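Local coordinates for protein adenosine kinase, putative (PDB 3OTX) that probably phosphorylates adenosine and related nucleosides at the expense of ATP, a magnesium-dependent step of purine salvage, at residues 172-177 with 200-205; 178-183 with 192-197; 209-214 with 229-234; 40-43 with 49-52; 235-240 with 251-256. The protein carries 1 engineered substitution. All coordinates share one frame; numbering follows the deposited sequence. Where two conformers were deposited one is given.

Interaction 1 (172-177 with 200-205); sequences TLTVDV and APFIMQ
Leu173 and Ile203 mark the closest backbone approach, their CA atoms 7.6 Å apart where the 3-10 turn 172-174 faces the first turn of helix 201-206. No hydrogen bond crosses between the segments, and the contact is made by methyl groups and one ring. Ile203 serves both partners with separate branches. Its CG2 meets Leu173 CD1 at 4.0 Å, while CD1, at the end of the longer branch, reaches Thr174 CG2 at 3.9 Å. The division follows the first torsion: with CG2 trans to the backbone N and CG1 trans to the carbonyl carbon, a chi1 of -67° aims CG2 at Leu173 and sends CG1, with CD1, toward Thr174. Both meetings are made with the side chains nearly perpendicular. The Thr174 methyl also comes to the edge of the Phe202 ring, close to its plane, with CG2 4.1 Å from CE1. The threonine thus turns its methyl to the hydrophobic neighbours, and its OG1 makes a weak hydrogen bond to Phe171 O. Behind Leu173 stand Leu211 and Val214 of helix 208-214. Phe202 lies about 4 Å, side chain to side chain, from the adenosine-binding Phe171 and about 5 Å from the bound bis(adenosine)-5'-pentaphosphate. Two loop-helix junctions at the C-terminal ends of neighbouring parallel strands meet here, bordering the nucleoside site of a ribokinase-type fold.

Interaction 2 (178-183 with 192-197); sequences NHVLQA and GLFMIN
Phe194, on strand 193-197, meets Val180 and Ala183 of helix 177-189, and every link across this contact is apolar. Val180 uses a single branch: CG1 lies 3.7 Å from Phe194 CZ, approaching the ring obliquely with the two side chains nearly at right angles. Ala183 meets the ring differently, its CB lying at the edge and near the ring plane, 3.8 Å from CE1. The two contacts are one helical turn apart, so neighbouring ring atoms, CZ and CE1, each receive one residue of the same helix face. The CB of Phe194 already points to the helix, and a chi1 of -169° carries the ring on in that direction.

Strand 165-169, helix 177-189 and strand 193-197 form a beta-alpha-beta unit of the large ribokinase-type domain, and this phenylalanine packs between the helix and the sheet. It is accompanied there by Phe168, whose ring meets that of Phe194 with the planes about 35° apart, and by Val214, which touches both Val180 and Phe194.

Hydrogen bonds, all outside the interface itself, fix each segment. The amide of Phe194 bonds to Asp219 OD2, and its backbone also pairs with Ile220 of the neighbouring strand. Within the helix, Gln182 N bonds Asn178 O at 3.0 Å, whereas the bond from Ala183 N to His179 O is weak at 3.5 Å. His179 NE2 and Gln182 NE2 bond the carbonyl oxygens of Leu146 and Met151 respectively, tying the helix to the chain that precedes this unit.

Interaction 3 (209-214 with 229-234); sequences AQLGEV and KEFANM
Leu211 meets Phe231 and Met234 through one methyl group, CD2, a compact example in which a single leucine methyl carries the contact between two short helical segments. The methyl is 3.9 Å from Met234 SD and 4.0 Å from Met234 CE, so the end of the thioether, rather than its stem, makes the contact. It also reaches Phe231 CE1 at 4.1 Å, coming at the ring obliquely. No polar bond links the two segments.

The reach of the leucine owes much to a chi1 of 180°, which directs the branched end toward helix 225-235. On the other side, Phe231 and Met234 stand one turn apart on that helix and are already packed on each other. Met234 is extended as far as SD and then bends at chi3 (72°), folding its terminal methyl back toward the phenylalanine. CE ends 3.6 Å above one face of the Phe231 ring, displaced toward the rim. Ring and thioether thereby form a combined apolar surface, and the leucine methyl rests where the two adjoin.

A second shell surrounds the trio. Leu211 is flanked by Met204 of helix 201-206, while Phe231 packs on Leu198 and Val253. The bond from Met234 N to Glu230 O, at 2.9 Å, holds the turn that carries Phe231 and Met234. Helix 201-206 touches both segments, and Leu211 reaches Ile196 of strand 193-197, placing the contact among three helices that pack beside the parallel part of the large sheet.

Interaction 4 (40-43 with 49-52); sequences ILLS and IFDD
Leu42 meets Ile49 and Phe50 where the edge strand 39-41 of the small five-stranded sheet, the lid of ribokinase-type kinases, gives way to a short loop and helix 49-54. Ile40, still in the strand, pairs through its backbone with Leu136 and Ala138 of strand 133-141 and packs on Val137. Leu41 belongs to the ligand pocket and touches the bound bis(adenosine)-5'-pentaphosphate, so pocket wall and helix contact come from successive residues. Leu42 then turns to the helix. A first torsion of 177° holds the leucine extended, and its side chain and that of Ile49 run past each other in opposite directions. The methyl CD1 comes 3.9 Å from Ile49 CG2, the short branch of the isoleucine. Strand 133-141 again lies behind, with Val137 and Asp139 beside Leu42. At Ser43 the chain leaves the contact, and OG makes a hydrogen bond to Gln46 OE1 in the connecting loop. Phe50, the next residue of the helix and packed on Ala124 and Ala126 of strand 122-130, adds a looser contact: Leu42 CD1 sits at the edge of its ring, near the ring plane, 4.5 Å from CE1.

Interaction 5 (235-240 with 251-256); sequences MKWDTD and SEVPYT
Trp237, whose backbone N closes the Schellman motif at the end of helix 225-235 on Ala232 O, meets Glu252 and Val253 at a place where the loops before and after helix 242-251 come together. Lys236 supplies the positive phi (66°) of that motif, and the chain leaving it turns the indole toward segment 251-256. The far corner of the six-membered ring does the apolar work: CH2 lies 3.9 Å from Val253 CG2, with the two side chains nearly perpendicular. Met235 adds a looser touch, CE to the same Val253 CG2 at 4.4 Å, while its CB sits over the centre of one indole face, 3.5 Å above the plane. Glu252 runs extended past the indole in the opposite direction, its carboxylate plane 84° from the ring. Trp237 NE1 and Glu252 OE1 are 3.5 Å apart and do not bond directly. A water bridges them instead, accepting from NE1 at 2.9 Å and donating to OE1 at 2.6 Å. Arg248 of helix 242-251 makes a cation-pi contact with the indole. Distant from the annotated sites, this is a Schellman-terminated helix whose following tryptophan packs against the loop after the next helix, on the periphery of the alpha/beta domain.

How the interactions relate
From the N terminus, interaction 4 comes first and closes a short loop within the lid, between its edge strand and helix 49-54. Interaction 1 closes a much longer loop after strand 165-169, and interaction 2 is nested inside it, closing the beta-alpha-beta crossover. Interaction 3 follows in series across strand 220-224, and interaction 5 begins directly after it, closing the loop round helix 242-251. None cross. Interactions 1, 2 and 3 touch one another in a largely apolar layer beside the large sheet, and the end of helix 225-235 runs from interaction 3 directly into the loop of interaction 5. Phe202 packing on Ile40 and Leu41 joins interaction 1 to interaction 4, linking large domain and lid beside the ligand.

Interaction 1 (172-177 with 200-205)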
# COMPACT_ATOMS: atom_id res chain seq x y z
N THR A 172 -5.50 3.16 -5.39
CA THR A 172 -6.92 2.98 -5.73
C THR A 172 -7.56 4.23 -6.33
O THR A 172 -8.56 4.12 -7.01
CB THR A 172 -7.77 2.52 -4.53
OG1 THR A 172 -7.74 3.52 -3.51
CG2 THR A 172 -7.23 1.20 -3.97
N LEU A 173 -6.96 5.40 -6.14
CA LEU A 173 -7.59 6.64 -6.58
C LEU A 173 -7.56 6.78 -8.10
O LEU A 173 -8.26 7.62 -8.67
CB LEU A 173 -6.89 7.83 -5.91
CG LEU A 173 -7.10 7.80 -4.39
CD1 LEU A 173 -6.18 8.81 -3.69
CD2 LEU A 173 -8.57 8.09 -4.01
N THR A 174 -6.74 5.96 -8.75
CA THR A 174 -6.69 6.01 -10.23
C THR A 174 -7.76 5.17 -10.93
O THR A 174 -7.90 5.25 -12.16
CB THR A 174 -5.31 5.63 -10.81
OG1 THR A 174 -5.21 4.19 -10.90
CG2 THR A 174 -4.19 6.19 -9.99
N VAL A 175 -8.50 4.38 -10.15
CA VAL A 175 -9.50 3.46 -10.69
C VAL A 175 -10.87 4.15 -10.62
O VAL A 175 -11.27 4.81 -11.59
CB VAL A 175 -9.45 2.09 -9.99
CG1 VAL A 175 -10.56 1.16 -10.55
CG2 VAL A 175 -8.02 1.45 -10.19
N ASP A 176 -11.53 4.10 -9.46
CA ASP A 176 -12.78 4.84 -9.29
C ASP A 176 -12.88 5.34 -7.87
O ASP A 176 -13.01 4.56 -6.93
CB ASP A 176 -13.98 3.94 -9.61
CG ASP A 176 -15.29 4.69 -9.69
OD1 ASP A 176 -15.40 5.83 -9.18
OD2 ASP A 176 -16.24 4.14 -10.29
N VAL A 177 -12.84 6.65 -7.72
CA VAL A 177 -12.91 7.28 -6.40
C VAL A 177 -14.16 6.88 -5.63
O VAL A 177 -14.14 6.76 -4.41
CB VAL A 177 -12.80 8.82 -6.50
CG1 VAL A 177 -14.08 9.47 -7.10
CG2 VAL A 177 -12.45 9.46 -5.13
N ALA A 200 2.38 7.25 -3.98
CA ALA A 200 3.36 7.75 -4.94
C ALA A 200 3.19 9.22 -5.16
O ALA A 200 2.06 9.72 -5.16
CB ALA A 200 3.22 7.00 -6.30
N PRO A 201 4.29 9.94 -5.40
CA PRO A 201 4.12 11.33 -5.72
C PRO A 201 3.12 11.58 -6.84
O PRO A 201 2.43 12.58 -6.79
CB PRO A 201 5.53 11.79 -6.12
CG PRO A 201 6.42 10.92 -5.26
CD PRO A 201 5.72 9.56 -5.22
N PHE A 202 2.98 10.68 -7.82
CA PHE A 202 2.03 10.93 -8.92
C PHE A 202 0.56 11.00 -8.53
O PHE A 202 -0.26 11.57 -9.25
CB PHE A 202 2.24 10.00 -10.13
CG PHE A 202 1.68 8.61 -9.97
CD1 PHE A 202 0.32 8.36 -10.13
CD2 PHE A 202 2.53 7.55 -9.73
CE1 PHE A 202 -0.19 7.05 -10.01
CE2 PHE A 202 2.03 6.24 -9.63
CZ PHE A 202 0.68 6.00 -9.76
N ILE A 203 0.25 10.42 -7.38
CA ILE A 203 -1.09 10.50 -6.85
C ILE A 203 -1.39 11.97 -6.52
O ILE A 203 -2.45 12.49 -6.90
CB ILE A 203 -1.26 9.60 -5.60
CG1 ILE A 203 -1.14 8.09 -5.96
CG2 ILE A 203 -2.57 9.91 -4.88
CD1 ILE A 203 -2.24 7.58 -6.97
N MET A 204 -0.48 12.64 -5.81
CA MET A 204 -0.64 14.05 -5.47
C MET A 204 -0.56 14.97 -6.70
O MET A 204 -1.22 16.00 -6.75
CB MET A 204 0.42 14.47 -4.45
CG MET A 204 0.11 14.15 -2.96
SD MET A 204 0.02 12.43 -2.49
CE MET A 204 1.79 11.99 -2.57
N GLN A 205 0.26 14.59 -7.68
CA GLN A 205 0.44 15.41 -8.88
C GLN A 205 -0.76 15.35 -9.83
O GLN A 205 -1.20 16.40 -10.32
CB GLN A 205 1.72 15.02 -9.61
CG GLN A 205 2.98 15.28 -8.78
CD GLN A 205 4.20 14.44 -9.23
OE1 GLN A 205 4.08 13.45 -9.96
NE2 GLN A 205 5.38 14.86 -8.78

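Interaction 2 (178-183 with 192-197)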
# COMPACT_ATOMS: atom_id res chain seq x y z
N ASN A 178 -15.26 6.67 -6.37
CA ASN A 178 -16.49 6.23 -5.75
C ASN A 178 -16.38 4.89 -5.01
O ASN A 178 -17.09 4.69 -4.01
CB ASN A 178 -17.61 6.26 -6.78
CG ASN A 178 -17.95 7.68 -7.19
OD1 ASN A 178 -17.98 8.60 -6.38
ND2 ASN A 178 -18.20 7.86 -8.48
N HIS A 179 -15.51 3.99 -5.46
CA HIS A 179 -15.32 2.73 -4.72
C HIS A 179 -14.72 3.03 -3.35
O HIS A 179 -15.10 2.44 -2.34
CB HIS A 179 -14.36 1.80 -5.45
CG HIS A 179 -14.82 1.38 -6.81
ND1 HIS A 179 -16.10 1.62 -7.27
CD2 HIS A 179 -14.17 0.72 -7.80
CE1 HIS A 179 -16.21 1.13 -8.50
NE2 HIS A 179 -15.05 0.60 -8.85
N VAL A 180 -13.77 3.96 -3.32
CA VAL A 180 -13.13 4.38 -2.09
C VAL A 180 -14.14 5.03 -1.19
O VAL A 180 -14.18 4.72 0.01
CB VAL A 180 -11.97 5.36 -2.37
CG1 VAL A 180 -11.15 5.55 -1.10
CG2 VAL A 180 -11.04 4.79 -3.47
N LEU A 181 -14.96 5.94 -1.75
CA LEU A 181 -15.97 6.65 -0.93
C LEU A 181 -16.98 5.69 -0.29
O LEU A 181 -17.42 5.92 0.86
CB LEU A 181 -16.66 7.74 -1.75
CG LEU A 181 -15.73 8.88 -2.13
CD1 LEU A 181 -16.42 9.78 -3.16
CD2 LEU A 181 -15.27 9.76 -0.91
N GLN A 182 -17.28 4.58 -0.97
CA GLN A 182 -18.18 3.58 -0.37
C GLN A 182 -17.58 3.06 0.93
O GLN A 182 -18.27 2.98 1.95
CB GLN A 182 -18.45 2.42 -1.33
CG GLN A 182 -19.30 1.31 -0.69
CD GLN A 182 -19.52 0.15 -1.63
OE1 GLN A 182 -19.68 0.34 -2.84
NE2 GLN A 182 -19.55 -1.07 -1.09
N ALA A 183 -16.30 2.72 0.92
CA ALA A 183 -15.65 2.29 2.16
C ALA A 183 -15.52 3.41 3.19
O ALA A 183 -15.63 3.17 4.40
CB ALA A 183 -14.27 1.70 1.86
N GLY A 192 -15.73 2.57 12.69
CA GLY A 192 -14.42 1.97 12.36
C GLY A 192 -13.43 3.08 12.08
O GLY A 192 -13.61 4.24 12.51
N LEU A 193 -12.36 2.68 11.41
CA LEU A 193 -11.27 3.56 11.01
C LEU A 193 -11.00 3.44 9.54
O LEU A 193 -11.00 2.33 9.01
CB LEU A 193 -9.99 3.17 11.75
CG LEU A 193 -10.06 3.94 13.06
CD1 LEU A 193 -9.86 3.05 14.27
CD2 LEU A 193 -9.15 5.15 13.02
N PHE A 194 -10.77 4.56 8.89
CA PHE A 194 -10.38 4.58 7.50
C PHE A 194 -8.97 5.12 7.36
O PHE A 194 -8.66 6.18 7.91
CB PHE A 194 -11.33 5.43 6.65
CG PHE A 194 -11.11 5.26 5.17
CD1 PHE A 194 -11.74 4.22 4.49
CD2 PHE A 194 -10.20 6.07 4.50
CE1 PHE A 194 -11.52 4.03 3.14
CE2 PHE A 194 -9.96 5.87 3.12
CZ PHE A 194 -10.60 4.83 2.45
N MET A 195 -8.14 4.37 6.64
CA MET A 195 -6.72 4.70 6.50
C MET A 195 -6.33 4.64 5.04
O MET A 195 -6.76 3.75 4.31
CB MET A 195 -5.87 3.69 7.27
CG MET A 195 -6.38 3.35 8.64
SD MET A 195 -5.37 2.03 9.33
CE MET A 195 -3.76 2.69 8.96
N ILE A 196 -5.50 5.58 4.63
CA ILE A 196 -4.94 5.56 3.27
C ILE A 196 -3.44 5.74 3.32
O ILE A 196 -2.91 6.36 4.27
CB ILE A 196 -5.51 6.67 2.37
CG1 ILE A 196 -5.34 8.06 2.99
CG2 ILE A 196 -6.94 6.41 2.06
CD1 ILE A 196 -5.97 9.15 2.16
N ASN A 197 -2.75 5.20 2.32
CA ASN A 197 -1.36 5.52 2.08
C ASN A 197 -1.31 6.45 0.88
O ASN A 197 -2.09 6.27 -0.03
CB ASN A 197 -0.57 4.23 1.84
CG ASN A 197 0.87 4.46 1.42
OD1 ASN A 197 1.28 4.05 0.35
ND2 ASN A 197 1.64 5.13 2.26

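Interaction 3 (209-214 with 229-234)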
# COMPACT_ATOMS: atom_id res chain seq x y z
N ALA A 209 -7.63 15.66 -7.14
CA ALA A 209 -9.08 15.86 -6.94
C ALA A 209 -9.66 14.65 -6.22
O ALA A 209 -10.44 14.80 -5.25
CB ALA A 209 -9.81 16.10 -8.27
N GLN A 210 -9.27 13.47 -6.68
CA GLN A 210 -9.72 12.21 -6.06
C GLN A 210 -9.23 12.11 -4.61
O GLN A 210 -9.98 11.76 -3.70
CB GLN A 210 -9.19 11.01 -6.85
CG GLN A 210 -9.83 10.91 -8.24
CD GLN A 210 -9.01 11.58 -9.33
OE1 GLN A 210 -8.30 12.56 -9.11
NE2 GLN A 210 -9.10 11.03 -10.52
N LEU A 211 -7.94 12.40 -4.42
CA LEU A 211 -7.40 12.41 -3.07
C LEU A 211 -8.16 13.40 -2.18
O LEU A 211 -8.50 13.08 -1.03
CB LEU A 211 -5.89 12.77 -3.12
CG LEU A 211 -5.16 12.82 -1.78
CD1 LEU A 211 -5.23 11.50 -1.02
CD2 LEU A 211 -3.66 13.23 -1.99
N GLY A 212 -8.46 14.57 -2.72
CA GLY A 212 -9.20 15.58 -1.95
C GLY A 212 -10.59 15.12 -1.52
O GLY A 212 -11.08 15.52 -0.46
N GLU A 213 -11.25 14.32 -2.36
CA GLU A 213 -12.57 13.80 -2.03
C GLU A 213 -12.52 12.86 -0.82
O GLU A 213 -13.45 12.82 -0.00
CB GLU A 213 -13.19 13.05 -3.21
CG GLU A 213 -13.83 13.93 -4.24
CD GLU A 213 -14.85 13.19 -5.06
OE1 GLU A 213 -15.92 12.85 -4.52
OE2 GLU A 213 -14.58 12.96 -6.26
N VAL A 214 -11.41 12.12 -0.72
CA VAL A 214 -11.28 11.07 0.28
C VAL A 214 -10.68 11.55 1.61
O VAL A 214 -11.03 11.03 2.67
CB VAL A 214 -10.49 9.86 -0.33
CG1 VAL A 214 -10.02 8.84 0.71
CG2 VAL A 214 -11.35 9.17 -1.43
N LYS A 229 6.61 15.37 1.26
CA LYS A 229 7.01 16.61 0.59
C LYS A 229 6.12 16.91 -0.63
O LYS A 229 5.83 18.08 -0.89
CB LYS A 229 8.48 16.57 0.19
CG LYS A 229 9.40 16.45 1.37
CD LYS A 229 10.86 16.32 0.92
CE LYS A 229 11.78 16.32 2.11
NZ LYS A 229 13.15 15.92 1.77
N GLU A 230 5.71 15.87 -1.35
CA GLU A 230 4.84 16.07 -2.51
C GLU A 230 3.46 16.56 -2.07
O GLU A 230 2.86 17.39 -2.75
CB GLU A 230 4.74 14.82 -3.37
CG GLU A 230 4.24 15.09 -4.79
CD GLU A 230 5.25 15.87 -5.61
OE1 GLU A 230 6.40 15.39 -5.76
OE2 GLU A 230 4.89 16.96 -6.09
N PHE A 231 2.99 16.04 -0.94
CA PHE A 231 1.72 16.46 -0.31
C PHE A 231 1.79 17.93 0.08
O PHE A 231 0.86 18.70 -0.20
CB PHE A 231 1.42 15.58 0.90
CG PHE A 231 0.01 15.73 1.42
CD1 PHE A 231 -1.01 14.91 0.96
CD2 PHE A 231 -0.30 16.73 2.36
CE1 PHE A 231 -2.33 15.05 1.43
CE2 PHE A 231 -1.61 16.87 2.84
CZ PHE A 231 -2.62 16.03 2.38
N ALA A 232 2.90 18.34 0.71
CA ALA A 232 3.16 19.76 0.97
C ALA A 232 3.09 20.59 -0.31
O ALA A 232 2.44 21.64 -0.31
CB ALA A 232 4.50 19.97 1.68
N ASN A 233 3.71 20.12 -1.40
CA ASN A 233 3.69 20.83 -2.69
C ASN A 233 2.26 20.98 -3.23
O ASN A 233 1.86 22.06 -3.69
CB ASN A 233 4.55 20.10 -3.74
CG ASN A 233 6.06 20.17 -3.44
OD1 ASN A 233 6.50 20.92 -2.57
ND2 ASN A 233 6.84 19.38 -4.18
N MET A 234 1.49 19.89 -3.16
CA MET A 234 0.09 19.86 -3.57
C MET A 234 -0.73 20.88 -2.77
O MET A 234 -1.56 21.60 -3.34
CB MET A 234 -0.48 18.46 -3.35
CG MET A 234 -1.92 18.32 -3.79
SD MET A 234 -2.66 16.81 -3.28
CE MET A 234 -2.85 17.09 -1.51

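Interaction 4 (40-43 with 49-52)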
# COMPACT_ATOMS: atom_id res chain seq x y z
N ILE A 40 5.26 4.58 -11.75
CA ILE A 40 4.34 5.21 -12.71
C ILE A 40 3.31 4.17 -13.15
O ILE A 40 3.45 2.98 -12.84
CB ILE A 40 5.07 5.72 -13.96
CG1 ILE A 40 5.77 4.57 -14.73
CG2 ILE A 40 6.05 6.86 -13.61
CD1 ILE A 40 6.15 4.99 -16.21
N LEU A 41 2.25 4.63 -13.81
CA LEU A 41 1.39 3.76 -14.59
C LEU A 41 1.97 3.59 -15.98
O LEU A 41 2.49 4.54 -16.59
CB LEU A 41 -0.02 4.36 -14.70
CG LEU A 41 -0.65 4.62 -13.32
CD1 LEU A 41 -2.01 5.25 -13.52
CD2 LEU A 41 -0.78 3.35 -12.50
N LEU A 42 1.87 2.36 -16.51
CA LEU A 42 2.32 2.11 -17.87
C LEU A 42 1.65 3.08 -18.83
O LEU A 42 0.43 3.28 -18.78
CB LEU A 42 1.95 0.68 -18.26
CG LEU A 42 2.29 0.31 -19.70
CD1 LEU A 42 3.77 0.07 -19.78
CD2 LEU A 42 1.52 -0.96 -20.05
N SER A 43 2.46 3.70 -19.68
CA SER A 43 1.93 4.54 -20.75
C SER A 43 2.53 4.14 -22.09
O SER A 43 3.41 3.29 -22.18
CB SER A 43 2.23 6.00 -20.47
OG SER A 43 3.60 6.31 -20.71
N ILE A 49 7.91 -2.61 -22.79
CA ILE A 49 8.77 -2.83 -21.63
C ILE A 49 8.65 -4.24 -21.02
O ILE A 49 9.65 -4.80 -20.58
CB ILE A 49 8.60 -1.71 -20.55
CG1 ILE A 49 9.71 -1.77 -19.50
CG2 ILE A 49 7.19 -1.75 -19.89
CD1 ILE A 49 9.60 -0.68 -18.40
N PHE A 50 7.44 -4.80 -20.99
CA PHE A 50 7.27 -6.11 -20.38
C PHE A 50 7.95 -7.22 -21.17
O PHE A 50 8.60 -8.08 -20.60
CB PHE A 50 5.81 -6.40 -20.12
CG PHE A 50 5.31 -5.76 -18.88
CD1 PHE A 50 4.70 -4.51 -18.91
CD2 PHE A 50 5.47 -6.40 -17.64
CE1 PHE A 50 4.24 -3.91 -17.74
CE2 PHE A 50 5.00 -5.81 -16.46
CZ PHE A 50 4.40 -4.57 -16.50
N ASP A 51 7.83 -7.14 -22.49
CA ASP A 51 8.49 -8.10 -23.38
C ASP A 51 10.00 -8.04 -23.20
O ASP A 51 10.65 -9.08 -23.17
CB ASP A 51 8.15 -7.83 -24.85
CG ASP A 51 6.68 -8.03 -25.15
OD1 ASP A 51 5.96 -8.66 -24.36
OD2 ASP A 51 6.24 -7.53 -26.21
N ASP A 52 10.52 -6.83 -23.03
CA ASP A 52 11.95 -6.57 -22.87
C ASP A 52 12.47 -7.15 -21.54
O ASP A 52 13.46 -7.89 -21.52
CB ASP A 52 12.17 -5.06 -22.94
CG ASP A 52 13.59 -4.67 -23.25
OD1 ASP A 52 14.52 -5.43 -22.94
OD2 ASP A 52 13.77 -3.55 -23.78

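Interaction 5 (235-240 with 251-256)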
# COMPACT_ATOMS: atom_id res chain seq x y z
N MET A 235 -0.48 20.95 -1.48
CA MET A 235 -1.18 21.86 -0.58
C MET A 235 -0.72 23.32 -0.68
O MET A 235 -1.36 24.22 -0.13
CB MET A 235 -1.03 21.38 0.86
CG MET A 235 -1.76 20.10 1.22
SD MET A 235 -3.52 20.17 0.78
CE MET A 235 -4.12 21.44 1.91
N LYS A 236 0.39 23.54 -1.39
CA LYS A 236 1.08 24.83 -1.49
C LYS A 236 1.69 25.29 -0.17
O LYS A 236 1.94 26.48 0.04
CB LYS A 236 0.24 25.91 -2.20
CG LYS A 236 -0.21 25.45 -3.59
CD LYS A 236 -0.31 26.58 -4.60
CE LYS A 236 -0.41 26.00 -6.01
NZ LYS A 236 -0.64 27.08 -7.02
N TRP A 237 1.96 24.32 0.71
CA TRP A 237 2.65 24.59 1.96
C TRP A 237 4.14 24.79 1.72
O TRP A 237 4.84 23.90 1.18
CB TRP A 237 2.49 23.45 2.96
CG TRP A 237 1.09 23.19 3.45
CD1 TRP A 237 0.04 24.08 3.49
CD2 TRP A 237 0.61 21.98 4.03
NE1 TRP A 237 -1.06 23.47 4.03
CE2 TRP A 237 -0.74 22.18 4.37
CE3 TRP A 237 1.19 20.73 4.26
CZ2 TRP A 237 -1.52 21.17 4.94
CZ3 TRP A 237 0.42 19.73 4.82
CH2 TRP A 237 -0.93 19.95 5.16
N ASP A 238 4.64 25.92 2.20
CA ASP A 238 6.03 26.28 2.01
C ASP A 238 6.94 25.67 3.09
O ASP A 238 7.50 26.38 3.93
CB ASP A 238 6.18 27.81 1.95
CG ASP A 238 7.55 28.25 1.44
OD1 ASP A 238 8.19 27.47 0.70
OD2 ASP A 238 7.98 29.37 1.79
N THR A 239 7.10 24.34 3.03
CA THR A 239 7.91 23.63 4.01
C THR A 239 8.30 22.27 3.48
O THR A 239 7.49 21.60 2.83
CB THR A 239 7.19 23.53 5.40
OG1 THR A 239 8.03 22.85 6.35
CG2 THR A 239 5.85 22.79 5.30
N ASP A 240 9.55 21.89 3.74
CA ASP A 240 10.03 20.52 3.49
C ASP A 240 10.33 19.80 4.81
O ASP A 240 10.97 18.74 4.82
CB ASP A 240 11.26 20.51 2.56
CG ASP A 240 12.53 21.03 3.24
OD1 ASP A 240 12.44 21.59 4.35
OD2 ASP A 240 13.62 20.89 2.65
N SER A 251 -4.13 19.15 11.26
CA SER A 251 -5.05 20.22 11.65
C SER A 251 -5.58 21.07 10.49
O SER A 251 -6.53 21.86 10.66
CB SER A 251 -4.39 21.10 12.69
OG SER A 251 -3.24 21.72 12.13
N GLU A 252 -4.95 20.96 9.32
CA GLU A 252 -5.27 21.86 8.24
C GLU A 252 -5.98 21.15 7.10
O GLU A 252 -6.73 21.78 6.36
CB GLU A 252 -4.02 22.61 7.78
CG GLU A 252 -3.47 23.55 8.87
CD GLU A 252 -2.26 24.35 8.45
OE1 GLU A 252 -2.05 24.57 7.24
OE2 GLU A 252 -1.55 24.86 9.35
N VAL A 253 -5.75 19.85 6.95
CA VAL A 253 -6.42 19.07 5.93
C VAL A 253 -7.79 18.70 6.46
O VAL A 253 -7.91 18.19 7.58
CB VAL A 253 -5.62 17.80 5.65
CG1 VAL A 253 -6.44 16.77 4.85
CG2 VAL A 253 -4.36 18.19 4.90
N PRO A 254 -8.84 18.97 5.66
CA PRO A 254 -10.23 18.77 6.12
C PRO A 254 -10.38 17.40 6.77
O PRO A 254 -9.81 16.43 6.28
CB PRO A 254 -11.02 18.83 4.81
CG PRO A 254 -10.26 19.84 3.99
CD PRO A 254 -8.79 19.54 4.30
N TYR A 255 -11.10 17.35 7.89
CA TYR A 255 -11.34 16.10 8.60
C TYR A 255 -12.72 16.17 9.26
O TYR A 255 -12.98 17.09 10.05
CB TYR A 255 -10.29 15.87 9.69
CG TYR A 255 -10.48 14.60 10.49
CD1 TYR A 255 -10.58 13.36 9.84
CD2 TYR A 255 -10.54 14.63 11.88
CE1 TYR A 255 -10.74 12.18 10.57
CE2 TYR A 255 -10.71 13.45 12.64
CZ TYR A 255 -10.79 12.23 11.97
OH TYR A 255 -10.98 11.09 12.73
N THR A 256 -13.56 15.20 8.94
CA THR A 256 -14.93 15.16 9.47
C THR A 256 -15.17 13.95 10.38
O THR A 256 -16.31 13.64 10.73
CB THR A 256 -15.97 15.12 8.32
OG1 THR A 256 -15.72 14.02 7.45
CG2 THR A 256 -15.93 16.43 7.50
O HOH W 1 -3.38 24.95 5.04